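PDB 4MYM: Glyoxalase/bleomycin resistance protein/dioxygenase from Nocardioides sp., which is of unknown specific function but probably belongs to the vicinal oxygen chelate superfamily of glyoxalases, bleomycin resistance proteins and extradiol dioxygenases. Local coordinates for residues 97-108 / 145-155. Numbering follows the deposited sequence.
Sequences RTVMVAVELSSP and CGEFWEYFAWL
Met100, a selenomethionine, and Phe148 are paired on neighbouring parallel strands, 99-104 and 147-154, and pack against each other on one face of the sheet. The strands are joined by a ladder of backbone hydrogen bonds that starts with Thr98 N to Gly146 O and closes with Leu105 N to Phe152 O (2.7 Å). Met100 CB meets CE1 and CZ of the Phe148 ring. With CG anti to the backbone N (chi1 -171°), the chain runs on over the ring, and Met100 CG stands 3.7 Å from the Phe148 centroid in a CH-pi contact. Met100 SE touches Phe148 CE2 at 3.4 Å from an oblique direction, a Met-aromatic contact; the turn about CG-SE (chi3 87°) swings Met100 CE to Glu150 OE1 (3.4 Å). That carboxylate oxygen, also beside Ala102 CB, is hydrogen-bonded to a bound bis-tris molecule, while OE2 has a weak bond to Tyr140.

On the other face of the sheet, Val101 CG1 lies over the six-membered ring of Trp149, 3.7 Å from its centroid, and Val103 CG2 meets the ring edge. The indole is fixed in rotation by Trp149 NE1, which donates in its plane to the anti lone pair of Glu147 OE2 (3.0 Å), an oxygen that Tyr48 also binds. At one end, Arg97 NH1 reaches Glu147 O from above the carbonyl plane (2.9 Å); at the other, water 4 links Glu104 OE1 to Trp154 NE1.

Strand 99-104 is an edge strand of its four-stranded sheet within the chain, yet it pairs antiparallel with a strand of the second subunit, so the sheet continues through the dimer. The strand order, repeated in the N-terminal sheet, fits the paired βαβββ modules of the vicinal oxygen chelate fold. Each face thus sets a buried carboxylate in apolar packing; the bis-tris at Glu150, though probably from the crystallisation liquor, may mark a pocket.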
loop_
_atom_site.group_PDB
_atom_site.type_symbol
_atom_site.label_atom_id
_atom_site.label_comp_id
_atom_site.label_asym_id
_atom_site.label_seq_id
_atom_site.Cartn_x
_atom_site.Cartn_y
_atom_site.Cartn_z
ATOM N N ARG A 97 -14.754 0.837 -0.373
ATOM C CA ARG A 97 -13.310 1.014 -0.499
ATOM C C ARG A 97 -12.571 0.196 0.562
ATOM O O ARG A 97 -12.950 0.175 1.751
ATOM C CB ARG A 97 -12.920 2.493 -0.389
ATOM C CG ARG A 97 -13.486 3.390 -1.484
ATOM C CD ARG A 97 -12.949 3.066 -2.863
ATOM N NE ARG A 97 -13.782 2.097 -3.564
ATOM C CZ ARG A 97 -13.518 1.581 -4.756
ATOM N NH1 ARG A 97 -12.412 1.898 -5.418
ATOM N NH2 ARG A 97 -14.373 0.717 -5.287
ATOM N N THR A 98 -11.481 -0.438 0.129
ATOM C CA THR A 98 -10.774 -1.421 0.955
ATOM C C THR A 98 -9.406 -1.015 1.514
ATOM O O THR A 98 -8.947 -1.615 2.469
ATOM C CB THR A 98 -10.577 -2.709 0.153
ATOM O OG1 THR A 98 -9.762 -2.444 -0.982
ATOM C CG2 THR A 98 -11.907 -3.252 -0.311
ATOM N N VAL A 99 -8.771 -0.004 0.927
ATOM C CA VAL A 99 -7.434 0.434 1.315
ATOM C C VAL A 99 -7.204 1.832 0.743
ATOM O O VAL A 99 -7.821 2.184 -0.272
ATOM C CB VAL A 99 -6.357 -0.540 0.784
ATOM C CG1 VAL A 99 -6.388 -0.631 -0.746
ATOM C CG2 VAL A 99 -4.975 -0.148 1.307
HETATM N N MSE A 100 -6.345 2.616 1.385
HETATM C CA MSE A 100 -6.061 3.980 0.926
HETATM C C MSE A 100 -4.605 4.140 0.577
HETATM O O MSE A 100 -3.731 3.779 1.358
HETATM C CB MSE A 100 -6.461 5.011 1.982
HETATM C CG MSE A 100 -6.377 6.437 1.419
HETATM SE SE MSE A 100 -6.918 7.707 2.827
HETATM C CE MSE A 100 -5.180 7.968 3.723
ATOM N N VAL A 101 -4.354 4.686 -0.609
ATOM C CA VAL A 101 -3.005 5.002 -1.066
ATOM C C VAL A 101 -2.851 6.520 -0.970
ATOM O O VAL A 101 -3.616 7.240 -1.615
ATOM C CB VAL A 101 -2.811 4.483 -2.505
ATOM C CG1 VAL A 101 -1.415 4.777 -3.009
ATOM C CG2 VAL A 101 -3.077 2.978 -2.545
ATOM N N ALA A 102 -1.884 7.013 -0.179
ATOM C CA ALA A 102 -1.747 8.455 0.052
ATOM C C ALA A 102 -0.448 9.036 -0.515
ATOM O O ALA A 102 0.630 8.422 -0.442
ATOM C CB ALA A 102 -1.875 8.782 1.526
ATOM N N VAL A 103 -0.594 10.234 -1.074
ATOM C CA VAL A 103 0.452 10.951 -1.756
ATOM C C VAL A 103 0.559 12.326 -1.105
ATOM O O VAL A 103 -0.346 13.135 -1.233
ATOM C CB VAL A 103 0.090 11.100 -3.248
ATOM C CG1 VAL A 103 1.114 11.942 -3.984
ATOM C CG2 VAL A 103 -0.092 9.738 -3.903
ATOM N N GLU A 104 1.648 12.591 -0.387
ATOM C CA GLU A 104 1.774 13.859 0.280
ATOM C C GLU A 104 2.330 14.859 -0.730
ATOM O O GLU A 104 3.340 14.589 -1.353
ATOM C CB GLU A 104 2.717 13.793 1.474
ATOM C CG GLU A 104 2.818 15.150 2.167
ATOM C CD GLU A 104 3.626 15.147 3.446
ATOM O OE1 GLU A 104 4.023 14.058 3.935
ATOM O OE2 GLU A 104 3.868 16.261 3.961
ATOM N N LEU A 105 1.666 16.003 -0.876
ATOM C CA LEU A 105 2.199 17.109 -1.681
ATOM C C LEU A 105 2.795 18.193 -0.774
ATOM O O LEU A 105 2.601 18.175 0.438
ATOM C CB LEU A 105 1.105 17.680 -2.576
ATOM C CG LEU A 105 0.444 16.717 -3.573
ATOM C CD1 LEU A 105 -0.381 17.496 -4.574
ATOM C CD2 LEU A 105 1.453 15.841 -4.313
ATOM N N SER A 106 3.511 19.141 -1.375
ATOM C CA SER A 106 4.307 20.103 -0.623
ATOM C C SER A 106 3.587 21.381 -0.207
ATOM O O SER A 106 4.150 22.159 0.544
ATOM C CB SER A 106 5.552 20.482 -1.425
ATOM O OG SER A 106 6.285 19.320 -1.739
ATOM N N SER A 107 2.370 21.614 -0.693
ATOM C CA SER A 107 1.596 22.769 -0.243
ATOM C C SER A 107 0.115 22.593 -0.567
ATOM O O SER A 107 -0.214 21.926 -1.537
ATOM C CB SER A 107 2.100 24.059 -0.905
ATOM O OG SER A 107 1.276 24.418 -2.002
ATOM N N PRO A 108 -0.770 23.216 0.227
ATOM C CA PRO A 108 -2.223 23.169 -0.005
ATOM C C PRO A 108 -2.647 23.639 -1.376
ATOM O O PRO A 108 -3.580 23.103 -1.958
ATOM C CB PRO A 108 -2.778 24.095 1.080
ATOM C CG PRO A 108 -1.799 23.966 2.182
ATOM C CD PRO A 108 -0.456 23.828 1.528
ATOM N N CYS A 145 -9.159 -0.953 -8.330
ATOM C CA CYS A 145 -8.870 -2.161 -7.556
ATOM C C CYS A 145 -9.389 -2.088 -6.121
ATOM O O CYS A 145 -8.778 -2.649 -5.192
ATOM C CB CYS A 145 -7.360 -2.427 -7.569
ATOM S SG CYS A 145 -6.719 -2.821 -9.205
ATOM N N GLY A 146 -10.523 -1.408 -5.936
ATOM C CA GLY A 146 -11.115 -1.253 -4.617
ATOM C C GLY A 146 -10.454 -0.210 -3.746
ATOM O O GLY A 146 -10.958 0.123 -2.687
ATOM N N GLU A 147 -9.299 0.295 -4.161
ATOM C CA GLU A 147 -8.608 1.282 -3.361
ATOM C C GLU A 147 -9.185 2.666 -3.642
ATOM O O GLU A 147 -9.826 2.895 -4.684
ATOM C CB GLU A 147 -7.103 1.280 -3.663
ATOM C CG GLU A 147 -6.651 2.152 -4.828
ATOM C CD GLU A 147 -6.947 1.576 -6.205
ATOM O OE1 GLU A 147 -7.731 0.608 -6.339
ATOM O OE2 GLU A 147 -6.369 2.107 -7.177
ATOM N N PHE A 148 -8.924 3.576 -2.717
ATOM C CA PHE A 148 -8.979 4.998 -3.036
ATOM C C PHE A 148 -7.644 5.658 -2.769
ATOM O O PHE A 148 -6.827 5.155 -1.988
ATOM C CB PHE A 148 -10.121 5.733 -2.320
ATOM C CG PHE A 148 -10.011 5.822 -0.822
ATOM C CD1 PHE A 148 -10.151 4.695 -0.008
ATOM C CD2 PHE A 148 -9.873 7.058 -0.204
ATOM C CE1 PHE A 148 -10.104 4.807 1.376
ATOM C CE2 PHE A 148 -9.812 7.170 1.171
ATOM C CZ PHE A 148 -9.945 6.050 1.966
ATOM N N TRP A 149 -7.459 6.788 -3.433
ATOM C CA TRP A 149 -6.259 7.616 -3.347
ATOM C C TRP A 149 -6.560 8.924 -2.640
ATOM O O TRP A 149 -7.649 9.501 -2.797
ATOM C CB TRP A 149 -5.747 7.922 -4.749
ATOM C CG TRP A 149 -5.195 6.721 -5.485
ATOM C CD1 TRP A 149 -5.900 5.660 -5.984
ATOM C CD2 TRP A 149 -3.825 6.481 -5.823
ATOM N NE1 TRP A 149 -5.050 4.768 -6.601
ATOM C CE2 TRP A 149 -3.771 5.246 -6.513
ATOM C CE3 TRP A 149 -2.636 7.188 -5.604
ATOM C CZ2 TRP A 149 -2.563 4.703 -6.989
ATOM C CZ3 TRP A 149 -1.451 6.653 -6.064
ATOM C CH2 TRP A 149 -1.422 5.419 -6.750
ATOM N N GLU A 150 -5.597 9.368 -1.844
ATOM C CA GLU A 150 -5.638 10.641 -1.178
ATOM C C GLU A 150 -4.387 11.413 -1.598
ATOM O O GLU A 150 -3.285 10.872 -1.566
ATOM C CB GLU A 150 -5.633 10.461 0.325
ATOM C CG GLU A 150 -5.595 11.776 1.110
ATOM C CD GLU A 150 -5.222 11.600 2.555
ATOM O OE1 GLU A 150 -4.139 11.035 2.832
ATOM O OE2 GLU A 150 -5.979 12.053 3.430
ATOM N N TYR A 151 -4.572 12.647 -2.052
ATOM C CA TYR A 151 -3.473 13.601 -2.163
ATOM C C TYR A 151 -3.738 14.577 -1.037
ATOM O O TYR A 151 -4.874 15.034 -0.859
ATOM C CB TYR A 151 -3.468 14.331 -3.510
ATOM C CG TYR A 151 -2.998 13.568 -4.724
ATOM C CD1 TYR A 151 -3.201 12.194 -4.862
ATOM C CD2 TYR A 151 -2.393 14.237 -5.786
ATOM C CE1 TYR A 151 -2.780 11.514 -5.988
ATOM C CE2 TYR A 151 -1.984 13.560 -6.918
ATOM C CZ TYR A 151 -2.175 12.195 -7.011
ATOM O OH TYR A 151 -1.779 11.529 -8.150
ATOM N N PHE A 152 -2.723 14.866 -0.228
ATOM C CA PHE A 152 -2.894 15.729 0.922
ATOM C C PHE A 152 -1.675 16.630 1.077
ATOM O O PHE A 152 -0.579 16.282 0.627
ATOM C CB PHE A 152 -3.156 14.953 2.218
ATOM C CG PHE A 152 -1.953 14.223 2.774
ATOM C CD1 PHE A 152 -1.560 12.991 2.254
ATOM C CD2 PHE A 152 -1.236 14.748 3.835
ATOM C CE1 PHE A 152 -0.452 12.320 2.761
ATOM C CE2 PHE A 152 -0.125 14.079 4.336
ATOM C CZ PHE A 152 0.255 12.864 3.811
ATOM N N ALA A 153 -1.905 17.789 1.684
ATOM C CA ALA A 153 -0.830 18.693 2.085
ATOM C C ALA A 153 -1.206 19.383 3.395
ATOM O O ALA A 153 -2.368 19.750 3.619
ATOM C CB ALA A 153 -0.539 19.690 0.985
ATOM N N TRP A 154 -0.218 19.524 4.274
ATOM C CA TRP A 154 -0.447 20.050 5.606
ATOM C C TRP A 154 -0.709 21.553 5.542
ATOM O O TRP A 154 -0.053 22.263 4.797
ATOM C CB TRP A 154 0.758 19.796 6.519
ATOM C CG TRP A 154 1.006 18.354 6.791
ATOM C CD1 TRP A 154 2.133 17.659 6.511
ATOM C CD2 TRP A 154 0.095 17.428 7.388
ATOM N NE1 TRP A 154 1.986 16.354 6.890
ATOM C CE2 TRP A 154 0.740 16.183 7.427
ATOM C CE3 TRP A 154 -1.210 17.527 7.874
ATOM C CZ2 TRP A 154 0.131 15.039 7.947
ATOM C CZ3 TRP A 154 -1.818 16.394 8.387
ATOM C CH2 TRP A 154 -1.142 15.165 8.421
ATOM N N LEU A 155 -1.680 22.004 6.318
ATOM C CA LEU A 155 -1.930 23.430 6.515
ATOM C C LEU A 155 -0.913 23.952 7.524
ATOM O O LEU A 155 -0.126 23.174 8.080
ATOM C CB LEU A 155 -3.354 23.647 7.028
ATOM C CG LEU A 155 -4.482 23.127 6.131
ATOM C CD1 LEU A 155 -5.826 23.306 6.817
ATOM C CD2 LEU A 155 -4.477 23.824 4.778
HETATM O O HOH W 1 -12.783 -0.594 -7.497
HETATM O O HOH W 2 -9.600 -4.336 -2.942
HETATM O O HOH W 3 2.436 18.513 3.148
HETATM O O HOH W 4 3.615 13.917 6.606
#